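Local coordinates for protein putative fimbrial subunit (Corynebacterium diphtheriae, PDB 4HSS) that serves as a major pilin, assembling into a homopolymer that probably forms the shaft of surface pili used in cell adhesion, at residues T61-K66 and S92-V97. Numbering follows the deposited sequence.
Sequences TFKITK and STTKEV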
loop_
_atom_site.group_PDB
_atom_site.type_symbol
_atom_site.label_atom_id
_atom_site.label_comp_id
_atom_site.label_asym_id
_atom_site.label_seq_id
_atom_site.Cartn_x
_atom_site.Cartn_y
_atom_site.Cartn_z
ATOM N N THR A 61 23.192 -2.776 -7.289
ATOM C CA THR A 61 24.603 -3.047 -7.009
ATOM C C THR A 61 24.881 -4.546 -7.111
ATOM O O THR A 61 24.127 -5.376 -6.595
ATOM C CB THR A 61 25.030 -2.499 -5.613
ATOM O OG1 THR A 61 24.727 -1.104 -5.535
ATOM C CG2 THR A 61 26.527 -2.721 -5.319
ATOM N N PHE A 62 25.988 -4.876 -7.748
ATOM C CA PHE A 62 26.410 -6.255 -7.864
ATOM C C PHE A 62 27.758 -6.470 -7.228
ATOM O O PHE A 62 28.645 -5.620 -7.350
ATOM C CB PHE A 62 26.442 -6.699 -9.327
ATOM C CG PHE A 62 25.075 -7.110 -9.830
ATOM C CD1 PHE A 62 24.560 -8.376 -9.550
ATOM C CD2 PHE A 62 24.315 -6.246 -10.614
ATOM C CE1 PHE A 62 23.309 -8.764 -10.042
ATOM C CE2 PHE A 62 23.065 -6.640 -11.109
ATOM C CZ PHE A 62 22.560 -7.885 -10.800
ATOM N N LYS A 63 27.906 -7.615 -6.547
ATOM C CA LYS A 63 29.166 -8.020 -5.934
ATOM C C LYS A 63 29.652 -9.284 -6.595
ATOM O O LYS A 63 28.929 -10.281 -6.594
ATOM C CB LYS A 63 29.010 -8.236 -4.420
ATOM C CG LYS A 63 30.315 -8.652 -3.727
ATOM C CD LYS A 63 30.103 -8.990 -2.256
ATOM C CE LYS A 63 31.385 -8.802 -1.476
ATOM N NZ LYS A 63 31.241 -9.176 -0.040
ATOM N N ILE A 64 30.863 -9.252 -7.143
ATOM C CA ILE A 64 31.552 -10.399 -7.763
ATOM C C ILE A 64 32.576 -10.925 -6.774
ATOM O O ILE A 64 33.216 -10.147 -6.071
ATOM C CB ILE A 64 32.200 -10.099 -9.148
ATOM C CG1 ILE A 64 33.327 -9.022 -9.028
ATOM C CG2 ILE A 64 31.113 -9.718 -10.161
ATOM C CD1 ILE A 64 34.301 -8.981 -10.093
ATOM N N THR A 65 32.731 -12.248 -6.713
ATOM C CA THR A 65 33.662 -12.871 -5.773
ATOM C C THR A 65 34.481 -13.946 -6.495
ATOM O O THR A 65 33.904 -14.953 -6.904
ATOM C CB THR A 65 32.844 -13.428 -4.577
ATOM O OG1 THR A 65 32.075 -12.356 -4.029
ATOM C CG2 THR A 65 33.721 -14.083 -3.479
ATOM N N LYS A 66 35.818 -13.729 -6.655
ATOM C CA LYS A 66 36.758 -14.695 -7.221
ATOM C C LYS A 66 36.758 -15.950 -6.324
ATOM O O LYS A 66 36.744 -15.830 -5.100
ATOM C CB LYS A 66 38.161 -14.075 -7.322
ATOM C CG LYS A 66 39.120 -14.820 -8.260
ATOM C CD LYS A 66 40.529 -14.250 -8.190
ATOM C CE LYS A 66 41.578 -15.161 -8.786
ATOM N NZ LYS A 66 42.960 -14.668 -8.505
ATOM N N SER A 92 38.956 -13.444 -0.646
ATOM C CA SER A 92 38.966 -12.049 -0.201
ATOM C C SER A 92 38.880 -11.060 -1.386
ATOM O O SER A 92 38.576 -9.877 -1.175
ATOM C CB SER A 92 40.231 -11.779 0.612
ATOM O OG SER A 92 41.389 -11.793 -0.209
ATOM N N THR A 93 39.166 -11.536 -2.614
ATOM C CA THR A 93 39.118 -10.719 -3.829
ATOM C C THR A 93 37.645 -10.523 -4.238
ATOM O O THR A 93 36.979 -11.475 -4.658
ATOM C CB THR A 93 39.984 -11.352 -4.916
ATOM O OG1 THR A 93 41.303 -11.489 -4.397
ATOM C CG2 THR A 93 40.017 -10.533 -6.212
ATOM N N THR A 94 37.135 -9.288 -4.049
ATOM C CA THR A 94 35.746 -8.901 -4.349
ATOM C C THR A 94 35.702 -7.517 -4.983
ATOM O O THR A 94 36.656 -6.753 -4.847
ATOM C CB THR A 94 34.869 -8.936 -3.096
ATOM O OG1 THR A 94 35.523 -8.194 -2.071
ATOM C CG2 THR A 94 34.544 -10.357 -2.634
ATOM N N LYS A 95 34.596 -7.194 -5.670
ATOM C CA LYS A 95 34.401 -5.917 -6.341
ATOM C C LYS A 95 32.911 -5.645 -6.419
ATOM O O LYS A 95 32.154 -6.571 -6.732
ATOM C CB LYS A 95 35.043 -5.957 -7.739
ATOM C CG LYS A 95 35.368 -4.596 -8.335
ATOM C CD LYS A 95 36.043 -4.753 -9.690
ATOM C CE LYS A 95 36.135 -3.450 -10.434
ATOM N NZ LYS A 95 36.666 -3.645 -11.807
ATOM N N GLU A 96 32.479 -4.385 -6.073
ATOM C CA GLU A 96 31.068 -3.944 -6.084
ATOM C C GLU A 96 30.881 -2.813 -7.068
ATOM O O GLU A 96 31.678 -1.875 -7.071
ATOM C CB GLU A 96 30.600 -3.517 -4.704
ATOM C CG GLU A 96 30.230 -4.677 -3.792
ATOM C CD GLU A 96 29.464 -4.301 -2.534
ATOM O OE1 GLU A 96 29.887 -4.718 -1.430
ATOM O OE2 GLU A 96 28.422 -3.619 -2.655
ATOM N N VAL A 97 29.871 -2.934 -7.956
ATOM C CA VAL A 97 29.563 -1.937 -8.991
ATOM C C VAL A 97 28.043 -1.762 -9.078
ATOM O O VAL A 97 27.324 -2.759 -9.133
ATOM C CB VAL A 97 30.158 -2.291 -10.391
ATOM C CG1 VAL A 97 29.732 -1.273 -11.443
ATOM C CG2 VAL A 97 31.675 -2.397 -10.361
#
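Of the two flat groups, the carboxylate of E96 meets the methyl of T61, OE2 lying 3.4 Å from T61 CG2; this oxygen also has a weak hydrogen bond with T120 OG1. The ring of F62, on the opposite face of the sheet, turns from 92-97 toward L32 and K34 of strand 28-36, and the F62 side chain meets 92-97 through CB, 4.0 Å from V97 O.

E96 and K63 share aliphatic surface, E96 CG 3.8 Å from K63 CB. With CG anti to the backbone N (chi1 -179°), the extended K63 chain brings CE across T94, 3.7 Å from its CG2. K63 NZ and E96 OE1, opposite in charge, are 4.9 Å apart and not in contact, so any attraction is probably long-range. The T94 methyl also lies alongside T65. On the F62 face I64 and K95 run side by side, I64 CG1 3.7 Å from K95 CB, and K95 NZ hydrogen-bonds to the carbonyl oxygen of D108.

The axes run at 165°, and bridges and hydrogen bonds confirm an antiparallel pair. F62–V97 and I64–K95 are hydrogen-bonded pairs; K63–E96 and T65–T94 are non-hydrogen-bonded. I64 N to K95 O is nearly straight (3.0 Å, N-H...O 168°); the return bond, K95 N to I64 O, is longer, 3.3 Å, and more bent. K66 N to T93 O extends the ladder to five bonds.

In this prealbumin-like domain, 61-66 is an inner strand, bonded on its other side to 113-121, and 93-98 is an outermost strand of the four-stranded sheet within this chain. F62, I64 and V97 face the second sheet: F62 and I64 touch strand 28-36, I64 and V97 strand 104-110, giving sandwich packing.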